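Local coordinates for geranylgeranyl pyrophosphate synthetase (Pyrococcus horikoshii, PDB 1WY0), which probably catalyses the head-to-tail condensation of isopentenyl diphosphate with allylic diphosphates, building the C20 precursor geranylgeranyl diphosphate, at residues 145-156 and 172-181; 49-58 and 181-192. All blocks are in the same frame, centred on the assembly; numbering follows the deposited sequence.

Overall arrangement
Both interactions pack helix 167-193 against other helices of an all-helical prenyl synthase fold, and they show how one long helix can serve two partners in succession along its length. Interaction 1 uses its first half against helix 132-159, interaction 2 its second half against helix 49-57. Their centres are about 17 Å apart, and Leu181 belongs to both; Ala145 CB of the first also packs on Ala184 CB of the second at 3.8 Å. A mercury ion sits by interaction 1, on Cys150 and Tyr81, with the side chain of Leu181 about 10 Å away. Interaction 1 adjoins the second subunit and, through Gln153 and Asp86, the aspartate-rich motif; no other chain touches interaction 2.

Interaction 1: residues 145-156 and 172-181; sequences ASNELCEGQARD and EMISGKTGAL. With HG (mercury (II) ion), chain B.
Helices 145-156 and 172-181 run in roughly opposite directions, their axes 6.8 Å apart and crossing at 142°, in the all-helical isoprenyl diphosphate synthase fold. Gly152 and Gly176 make the close approach possible: with no side chain at either position, the CA atoms of Gly152 and Lys177 come within 4.5 Å. Leu149 CA gives a CA-H...O contact to Gly176 O, and its CD1 branch lies against Lys177 O. At one end Ala145 and Ala180 meet through their methyls; Glu148 lays its carboxylate beside Ala180 CB, while its charge is paired with Arg208.

At the opposite end Lys177 reaches across, extended beyond CG, and its NZ holds two acceptors: Asp156 OD2, met at 2.8 Å from above the carboxylate plane in a salt bridge, and Gln153 OE1 at 3.1 Å. Met173, folded back at both chi2 and chi3, brings its CE methyl to the other carboxylate oxygen, Asp156 OD1. Gln153 and Lys177 belong to GQ and KT sequence pairs that in relatives lie at the allylic diphosphate site, so a similar place is probable here; Gln153 also touches Asp86 of the aspartate-rich motif. On the face turned from helix 172-181, Cys150 SG binds the mercury ion at 2.7 Å.

Arg155 and Glu172 stack flat, planes 5° apart, the carboxylate CD 3.7 Å above the guanidinium centre; no N-H points at the oxygens, and the long salt bridge rests on charge. One water in the guanidinium plane accepts from Arg155 NE and donates to Glu172 O.

Interaction 2: residues 49-58 and 181-192; sequences VRPFVVLTST and LFEASAKVGGII
Val54 and Gly189 mark where helices 49-57 and 181-192 come together, CA to CA 4.3 Å, with the axes 7.1 Å apart and only 27° from parallel. This is close helix-helix packing of the prenyl synthase fold, and a glycine again sits at the near point, where a side chain would have faced straight into the partner.

Apolar contacts centre on Val53 and Phe182. Val53 uses both branches: CG1, anti to the backbone N (chi1 171°), lies on Ala186, while CG2 touches Phe182 CE2. The same ring meets Val49 CG1 with its CZ, at 3.7 Å. Val54 CG1 faces Val188 CG1 at 4.4 Å, and its CG2 lies over the backbone of Ser185.

Arg50 and Phe182 meet with a ring atom over the guanidinium: CE1 stands 3.9 Å above its centre, the planes 71° apart, and Arg50 NH2 lies at the ring edge, in its plane. The extended arginine chain runs past Leu181 CD2.

Among backbone contacts, Val54 takes part in two CA-H...O approaches of opposite direction: its CA to Ser185 O, and Gly189 CA to Val54 O at 3.4 Å. The cross-helix hydrogen bond is Thr58 OG1 to Gly189 O, short at 2.6 Å but strongly bent at the carbonyl. Ser57 and Ser185 instead turn their hydroxyls onto their own helices, bonding Val53 O and Leu181 O, so these buried groups are satisfied locally.

Helix 69-90 adjoins the contact at Arg50, which touches His79, and at Ser185; helix 197-224 packs on Val53, Ser57 and Phe182, and helix 3-25 on Phe52 and Leu55.

Interaction 1: residues 145-156 and 172-181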
loop_
_atom_site.group_PDB
_atom_site.type_symbol
_atom_site.label_atom_id
_atom_site.label_comp_id
_atom_site.label_asym_id
_atom_site.label_seq_id
_atom_site.Cartn_x
_atom_site.Cartn_y
_atom_site.Cartn_z
ATOM N N ALA A 145 -3.368 -9.322 9.199
ATOM C CA ALA A 145 -4.725 -8.983 8.788
ATOM C C ALA A 145 -4.629 -8.234 7.465
ATOM O O ALA A 145 -5.479 -8.375 6.589
ATOM C CB ALA A 145 -5.408 -8.116 9.845
ATOM N N SER A 146 -3.582 -7.431 7.327
ATOM C CA SER A 146 -3.349 -6.691 6.095
ATOM C C SER A 146 -3.223 -7.689 4.935
ATOM O O SER A 146 -3.891 -7.553 3.915
ATOM C CB SER A 146 -2.066 -5.874 6.207
ATOM O OG SER A 146 -1.748 -5.271 4.966
ATOM N N ASN A 147 -2.372 -8.697 5.104
ATOM C CA ASN A 147 -2.178 -9.704 4.068
ATOM C C ASN A 147 -3.500 -10.427 3.734
ATOM O O ASN A 147 -3.825 -10.621 2.563
ATOM C CB ASN A 147 -1.117 -10.734 4.497
ATOM C CG ASN A 147 0.280 -10.134 4.642
ATOM O OD1 ASN A 147 0.709 -9.294 3.840
ATOM N ND2 ASN A 147 1.006 -10.587 5.659
ATOM N N GLU A 148 -4.260 -10.816 4.754
ATOM C CA GLU A 148 -5.542 -11.494 4.532
ATOM C C GLU A 148 -6.503 -10.630 3.730
ATOM O O GLU A 148 -7.258 -11.126 2.890
ATOM C CB GLU A 148 -6.225 -11.822 5.853
ATOM C CG GLU A 148 -5.724 -13.034 6.579
ATOM C CD GLU A 148 -6.529 -13.237 7.848
ATOM O OE1 GLU A 148 -7.739 -13.539 7.713
ATOM O OE2 GLU A 148 -5.972 -13.080 8.959
ATOM N N LEU A 149 -6.489 -9.339 4.039
ATOM C CA LEU A 149 -7.326 -8.354 3.383
ATOM C C LEU A 149 -7.027 -8.330 1.876
ATOM O O LEU A 149 -7.955 -8.364 1.071
ATOM C CB LEU A 149 -7.069 -6.991 4.031
ATOM C CG LEU A 149 -7.744 -5.721 3.531
ATOM C CD1 LEU A 149 -9.262 -5.874 3.525
ATOM C CD2 LEU A 149 -7.331 -4.572 4.448
ATOM N N CYS A 150 -5.747 -8.285 1.495
ATOM C CA CYS A 150 -5.376 -8.296 0.075
ATOM C C CYS A 150 -5.778 -9.642 -0.549
ATOM O O CYS A 150 -6.228 -9.707 -1.689
ATOM C CB CYS A 150 -3.858 -8.114 -0.112
ATOM S SG CYS A 150 -3.129 -6.527 0.381
ATOM N N GLU A 151 -5.597 -10.718 0.205
ATOM C CA GLU A 151 -5.943 -12.052 -0.280
ATOM C C GLU A 151 -7.440 -12.202 -0.480
ATOM O O GLU A 151 -7.876 -12.777 -1.465
ATOM C CB GLU A 151 -5.426 -13.117 0.687
ATOM C CG GLU A 151 -3.938 -13.396 0.532
ATOM C CD GLU A 151 -3.378 -14.178 1.689
ATOM O OE1 GLU A 151 -4.178 -14.585 2.564
ATOM O OE2 GLU A 151 -2.140 -14.389 1.730
ATOM N N GLY A 152 -8.224 -11.663 0.448
ATOM C CA GLY A 152 -9.668 -11.741 0.330
ATOM C C GLY A 152 -10.169 -10.919 -0.837
ATOM O O GLY A 152 -11.111 -11.310 -1.529
ATOM N N GLN A 153 -9.556 -9.763 -1.062
ATOM C CA GLN A 153 -9.964 -8.923 -2.167
ATOM C C GLN A 153 -9.538 -9.576 -3.495
ATOM O O GLN A 153 -10.241 -9.471 -4.493
ATOM C CB GLN A 153 -9.358 -7.522 -2.016
ATOM C CG GLN A 153 -9.649 -6.579 -3.176
ATOM C CD GLN A 153 -11.135 -6.359 -3.425
ATOM O OE1 GLN A 153 -11.980 -6.962 -2.761
ATOM N NE2 GLN A 153 -11.459 -5.497 -4.386
ATOM N N ALA A 154 -8.395 -10.258 -3.498
ATOM C CA ALA A 154 -7.915 -10.936 -4.703
ATOM C C ALA A 154 -8.911 -12.029 -5.107
ATOM O O ALA A 154 -9.307 -12.134 -6.265
ATOM C CB ALA A 154 -6.553 -11.555 -4.455
ATOM N N ARG A 155 -9.307 -12.853 -4.147
ATOM C CA ARG A 155 -10.268 -13.909 -4.436
ATOM C C ARG A 155 -11.566 -13.289 -4.924
ATOM O O ARG A 155 -12.261 -13.861 -5.757
ATOM C CB ARG A 155 -10.555 -14.740 -3.188
ATOM C CG ARG A 155 -9.349 -15.410 -2.592
ATOM C CD ARG A 155 -9.799 -16.483 -1.629
ATOM N NE ARG A 155 -9.097 -16.396 -0.363
ATOM C CZ ARG A 155 -8.026 -17.111 -0.037
ATOM N NH1 ARG A 155 -7.515 -17.988 -0.888
ATOM N NH2 ARG A 155 -7.472 -16.943 1.152
ATOM N N ASP A 156 -11.889 -12.109 -4.408
ATOM C CA ASP A 156 -13.115 -11.441 -4.816
ATOM C C ASP A 156 -13.010 -11.010 -6.274
ATOM O O ASP A 156 -14.003 -11.030 -7.005
ATOM C CB ASP A 156 -13.413 -10.238 -3.912
ATOM C CG ASP A 156 -14.876 -9.820 -3.971
ATOM O OD1 ASP A 156 -15.749 -10.708 -4.140
ATOM O OD2 ASP A 156 -15.169 -8.615 -3.833
ATOM N N GLU A 172 -14.709 -17.978 2.367
ATOM C CA GLU A 172 -13.264 -17.891 2.508
ATOM C C GLU A 172 -12.811 -16.483 2.101
ATOM O O GLU A 172 -11.854 -15.939 2.644
ATOM C CB GLU A 172 -12.586 -18.952 1.639
ATOM C CG GLU A 172 -11.075 -18.900 1.682
ATOM C CD GLU A 172 -10.424 -19.888 0.737
ATOM O OE1 GLU A 172 -10.976 -20.094 -0.360
ATOM O OE2 GLU A 172 -9.352 -20.442 1.081
ATOM N N MET A 173 -13.543 -15.898 1.161
ATOM C CA MET A 173 -13.257 -14.569 0.650
ATOM C C MET A 173 -13.659 -13.494 1.660
ATOM O O MET A 173 -12.841 -12.646 2.043
ATOM C CB MET A 173 -14.010 -14.377 -0.671
ATOM C CG MET A 173 -13.907 -12.985 -1.309
ATOM S SD MET A 173 -14.931 -11.706 -0.530
ATOM C CE MET A 173 -16.559 -12.034 -1.236
ATOM N N ILE A 174 -14.911 -13.542 2.108
ATOM C CA ILE A 174 -15.362 -12.504 3.027
ATOM C C ILE A 174 -14.581 -12.536 4.342
ATOM O O ILE A 174 -14.378 -11.529 5.008
ATOM C CB ILE A 174 -16.850 -12.724 3.304
ATOM C CG1 ILE A 174 -17.468 -11.458 3.902
ATOM C CG2 ILE A 174 -17.027 -13.861 4.325
ATOM C CD1 ILE A 174 -17.501 -10.299 2.904
ATOM N N SER A 175 -14.172 -13.758 4.730
ATOM C CA SER A 175 -13.430 -13.903 5.977
ATOM C C SER A 175 -12.194 -13.004 6.007
ATOM O O SER A 175 -11.791 -12.476 7.035
ATOM C CB SER A 175 -13.015 -15.369 6.116
ATOM O OG SER A 175 -12.195 -15.521 7.276
ATOM N N GLY A 176 -11.557 -12.868 4.831
ATOM C CA GLY A 176 -10.332 -12.084 4.809
ATOM C C GLY A 176 -10.604 -10.626 4.432
ATOM O O GLY A 176 -9.924 -9.706 4.863
ATOM N N LYS A 177 -11.616 -10.436 3.559
ATOM C CA LYS A 177 -11.951 -9.072 3.162
ATOM C C LYS A 177 -12.299 -8.210 4.377
ATOM O O LYS A 177 -11.674 -7.199 4.661
ATOM C CB LYS A 177 -13.131 -9.104 2.182
ATOM C CG LYS A 177 -13.262 -7.792 1.398
ATOM C CD LYS A 177 -14.068 -7.949 0.105
ATOM C CE LYS A 177 -14.712 -6.633 -0.350
ATOM N NZ LYS A 177 -14.868 -6.640 -1.805
ATOM N N THR A 178 -13.360 -8.633 5.098
ATOM C CA THR A 178 -13.859 -7.812 6.200
ATOM C C THR A 178 -13.559 -8.417 7.578
ATOM O O THR A 178 -13.269 -7.725 8.546
ATOM C CB THR A 178 -15.370 -7.650 6.022
ATOM O OG1 THR A 178 -15.963 -8.941 5.887
ATOM C CG2 THR A 178 -15.671 -6.831 4.762
ATOM N N GLY A 179 -13.682 -9.756 7.657
ATOM C CA GLY A 179 -13.526 -10.429 8.947
ATOM C C GLY A 179 -12.160 -10.165 9.587
ATOM O O GLY A 179 -12.043 -9.903 10.777
ATOM N N ALA A 180 -11.101 -10.296 8.765
ATOM C CA ALA A 180 -9.746 -10.205 9.304
ATOM C C ALA A 180 -9.504 -8.909 10.086
ATOM O O ALA A 180 -9.004 -8.907 11.205
ATOM C CB ALA A 180 -8.758 -10.304 8.140
ATOM N N LEU A 181 -9.835 -7.776 9.438
ATOM C CA LEU A 181 -9.567 -6.486 10.067
ATOM C C LEU A 181 -10.411 -6.273 11.328
ATOM O O LEU A 181 -10.009 -5.599 12.268
ATOM C CB LEU A 181 -9.860 -5.383 9.050
ATOM C CG LEU A 181 -9.203 -4.052 9.425
ATOM C CD1 LEU A 181 -7.684 -4.173 9.559
ATOM C CD2 LEU A 181 -9.455 -2.956 8.389
HETATM HG HG HG B . -5.258 -4.919 -0.099
HETATM O O HOH W 1 -9.556 -14.492 2.024
#

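Interaction 2: residues 49-58 and 181-192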
loop_
_atom_site.group_PDB
_atom_site.type_symbol
_atom_site.label_atom_id
_atom_site.label_comp_id
_atom_site.label_asym_id
_atom_site.label_seq_id
_atom_site.Cartn_x
_atom_site.Cartn_y
_atom_site.Cartn_z
ATOM N N VAL A 49 -16.209 2.557 13.777
ATOM C CA VAL A 49 -16.587 1.351 14.502
ATOM C C VAL A 49 -15.389 0.460 14.817
ATOM O O VAL A 49 -15.302 -0.103 15.908
ATOM C CB VAL A 49 -17.615 0.525 13.708
ATOM C CG1 VAL A 49 -17.791 -0.842 14.342
ATOM C CG2 VAL A 49 -18.949 1.259 13.675
ATOM N N ARG A 50 -14.474 0.319 13.862
ATOM C CA ARG A 50 -13.300 -0.517 14.074
ATOM C C ARG A 50 -12.443 0.017 15.211
ATOM O O ARG A 50 -12.086 -0.727 16.117
ATOM C CB ARG A 50 -12.495 -0.632 12.776
ATOM C CG ARG A 50 -13.213 -1.508 11.767
ATOM C CD ARG A 50 -12.562 -1.547 10.395
ATOM N NE ARG A 50 -13.413 -2.298 9.477
ATOM C CZ ARG A 50 -14.608 -1.891 9.060
ATOM N NH1 ARG A 50 -15.100 -0.729 9.464
ATOM N NH2 ARG A 50 -15.327 -2.663 8.261
ATOM N N PRO A 51 -12.099 1.313 15.182
ATOM C CA PRO A 51 -11.284 1.873 16.261
ATOM C C PRO A 51 -12.021 1.722 17.596
ATOM O O PRO A 51 -11.412 1.446 18.628
ATOM C CB PRO A 51 -11.131 3.336 15.853
ATOM C CG PRO A 51 -11.219 3.294 14.367
ATOM C CD PRO A 51 -12.338 2.316 14.129
ATOM N N PHE A 52 -13.339 1.903 17.566
ATOM C CA PHE A 52 -14.154 1.767 18.768
ATOM C C PHE A 52 -13.981 0.374 19.355
ATOM O O PHE A 52 -13.908 0.205 20.567
ATOM C CB PHE A 52 -15.639 1.996 18.452
ATOM C CG PHE A 52 -16.533 1.947 19.667
ATOM C CD1 PHE A 52 -16.506 2.966 20.613
ATOM C CD2 PHE A 52 -17.392 0.874 19.872
ATOM C CE1 PHE A 52 -17.322 2.917 21.740
ATOM C CE2 PHE A 52 -18.214 0.814 20.997
ATOM C CZ PHE A 52 -18.178 1.841 21.934
ATOM N N VAL A 53 -13.913 -0.629 18.491
ATOM C CA VAL A 53 -13.747 -1.992 18.955
ATOM C C VAL A 53 -12.385 -2.139 19.608
ATOM O O VAL A 53 -12.221 -2.894 20.568
ATOM C CB VAL A 53 -13.898 -2.982 17.790
ATOM C CG1 VAL A 53 -13.519 -4.394 18.224
ATOM C CG2 VAL A 53 -15.332 -2.952 17.306
ATOM N N VAL A 54 -11.410 -1.399 19.099
ATOM C CA VAL A 54 -10.070 -1.452 19.654
ATOM C C VAL A 54 -10.080 -0.946 21.100
ATOM O O VAL A 54 -9.814 -1.702 22.033
ATOM C CB VAL A 54 -9.081 -0.587 18.833
ATOM C CG1 VAL A 54 -7.706 -0.638 19.467
ATOM C CG2 VAL A 54 -9.014 -1.088 17.387
ATOM N N LEU A 55 -10.387 0.338 21.269
ATOM C CA LEU A 55 -10.423 0.963 22.588
ATOM C C LEU A 55 -11.390 0.264 23.539
ATOM O O LEU A 55 -11.099 0.120 24.720
ATOM C CB LEU A 55 -10.800 2.445 22.464
ATOM C CG LEU A 55 -9.915 3.259 21.517
ATOM C CD1 LEU A 55 -10.369 4.710 21.494
ATOM C CD2 LEU A 55 -8.468 3.158 21.957
ATOM N N THR A 56 -12.536 -0.168 23.027
ATOM C CA THR A 56 -13.513 -0.851 23.865
ATOM C C THR A 56 -13.006 -2.227 24.274
ATOM O O THR A 56 -13.309 -2.702 25.369
ATOM C CB THR A 56 -14.871 -1.018 23.150
ATOM O OG1 THR A 56 -15.372 0.268 22.767
ATOM C CG2 THR A 56 -15.882 -1.674 24.076
ATOM N N SER A 57 -12.235 -2.867 23.400
ATOM C CA SER A 57 -11.696 -4.188 23.697
ATOM C C SER A 57 -10.606 -4.122 24.750
ATOM O O SER A 57 -10.447 -5.048 25.547
ATOM C CB SER A 57 -11.144 -4.845 22.434
ATOM O OG SER A 57 -12.191 -5.390 21.651
ATOM N N THR A 58 -9.856 -3.027 24.754
ATOM C CA THR A 58 -8.814 -2.860 25.761
ATOM C C THR A 58 -9.406 -2.592 27.148
ATOM O O THR A 58 -8.732 -2.650 28.168
ATOM C CB THR A 58 -7.921 -1.692 25.339
ATOM O OG1 THR A 58 -7.320 -1.995 24.076
ATOM C CG2 THR A 58 -6.812 -1.475 26.373
ATOM N N LEU A 181 -9.835 -7.776 9.438
ATOM C CA LEU A 181 -9.567 -6.486 10.067
ATOM C C LEU A 181 -10.411 -6.273 11.328
ATOM O O LEU A 181 -10.009 -5.599 12.268
ATOM C CB LEU A 181 -9.860 -5.383 9.050
ATOM C CG LEU A 181 -9.203 -4.052 9.425
ATOM C CD1 LEU A 181 -7.684 -4.173 9.559
ATOM C CD2 LEU A 181 -9.455 -2.956 8.389
ATOM N N PHE A 182 -11.604 -6.850 11.313
ATOM C CA PHE A 182 -12.475 -6.698 12.460
ATOM C C PHE A 182 -11.880 -7.500 13.602
ATOM O O PHE A 182 -11.781 -7.016 14.724
ATOM C CB PHE A 182 -13.886 -7.187 12.150
ATOM C CG PHE A 182 -14.946 -6.164 12.440
ATOM C CD1 PHE A 182 -15.316 -5.236 11.478
ATOM C CD2 PHE A 182 -15.549 -6.106 13.690
ATOM C CE1 PHE A 182 -16.268 -4.263 11.751
ATOM C CE2 PHE A 182 -16.508 -5.131 13.979
ATOM C CZ PHE A 182 -16.864 -4.210 13.007
ATOM N N GLU A 183 -11.462 -8.722 13.304
ATOM C CA GLU A 183 -10.856 -9.576 14.319
ATOM C C GLU A 183 -9.625 -8.882 14.899
ATOM O O GLU A 183 -9.414 -8.875 16.114
ATOM C CB GLU A 183 -10.441 -10.910 13.706
ATOM C CG GLU A 183 -9.493 -11.710 14.578
ATOM C CD GLU A 183 -9.089 -13.013 13.942
ATOM O OE1 GLU A 183 -7.898 -13.168 13.643
ATOM O OE2 GLU A 183 -9.956 -13.881 13.723
ATOM N N ALA A 184 -8.816 -8.300 14.020
ATOM C CA ALA A 184 -7.606 -7.603 14.429
ATOM C C ALA A 184 -7.920 -6.444 15.364
ATOM O O ALA A 184 -7.150 -6.153 16.268
ATOM C CB ALA A 184 -6.863 -7.094 13.212
ATOM N N SER A 185 -9.045 -5.778 15.131
ATOM C CA SER A 185 -9.464 -4.658 15.958
ATOM C C SER A 185 -9.645 -5.114 17.409
ATOM O O SER A 185 -9.086 -4.525 18.335
ATOM C CB SER A 185 -10.787 -4.083 15.438
ATOM O OG SER A 185 -10.670 -3.630 14.101
ATOM N N ALA A 186 -10.433 -6.164 17.598
ATOM C CA ALA A 186 -10.656 -6.694 18.940
ATOM C C ALA A 186 -9.381 -7.301 19.529
ATOM O O ALA A 186 -9.011 -7.069 20.673
ATOM C CB ALA A 186 -11.745 -7.763 18.860
ATOM N N LYS A 187 -8.721 -8.139 18.711
ATOM C CA LYS A 187 -7.527 -8.825 19.190
ATOM C C LYS A 187 -6.437 -7.846 19.638
ATOM O O LYS A 187 -5.702 -8.079 20.587
ATOM C CB LYS A 187 -7.008 -9.714 18.060
ATOM C CG LYS A 187 -5.659 -10.346 18.397
ATOM C CD LYS A 187 -5.224 -11.373 17.350
ATOM C CE LYS A 187 -4.662 -12.651 17.978
ATOM N NZ LYS A 187 -5.369 -13.812 17.446
ATOM N N VAL A 188 -6.314 -6.735 18.885
ATOM C CA VAL A 188 -5.306 -5.744 19.242
ATOM C C VAL A 188 -5.714 -4.951 20.484
ATOM O O VAL A 188 -4.883 -4.444 21.229
ATOM C CB VAL A 188 -5.115 -4.793 18.059
ATOM C CG1 VAL A 188 -4.527 -3.471 18.551
ATOM C CG2 VAL A 188 -4.173 -5.410 17.043
ATOM N N GLY A 189 -7.020 -4.841 20.685
ATOM C CA GLY A 189 -7.513 -4.137 21.848
ATOM C C GLY A 189 -7.070 -4.919 23.067
ATOM O O GLY A 189 -6.415 -4.378 23.957
ATOM N N GLY A 190 -7.415 -6.201 23.095
ATOM C CA GLY A 190 -7.033 -7.045 24.211
ATOM C C GLY A 190 -5.550 -6.956 24.525
ATOM O O GLY A 190 -5.161 -6.502 25.604
ATOM N N ILE A 191 -4.723 -7.382 23.572
ATOM C CA ILE A 191 -3.272 -7.408 23.722
ATOM C C ILE A 191 -2.738 -6.168 24.447
ATOM O O ILE A 191 -1.811 -6.228 25.242
ATOM C CB ILE A 191 -2.646 -7.502 22.329
ATOM C CG1 ILE A 191 -2.899 -8.885 21.723
ATOM C CG2 ILE A 191 -1.121 -7.306 22.430
ATOM C CD1 ILE A 191 -2.248 -9.045 20.348
ATOM N N ILE A 192 -3.331 -5.004 24.117
ATOM C CA ILE A 192 -2.823 -3.760 24.687
ATOM C C ILE A 192 -3.142 -3.637 26.177
ATOM O O ILE A 192 -2.569 -2.833 26.899
ATOM C CB ILE A 192 -3.456 -2.588 23.931
ATOM C CG1 ILE A 192 -2.914 -2.522 22.503
ATOM C CG2 ILE A 192 -3.099 -1.264 24.632
ATOM C CD1 ILE A 192 -1.398 -2.323 22.466
#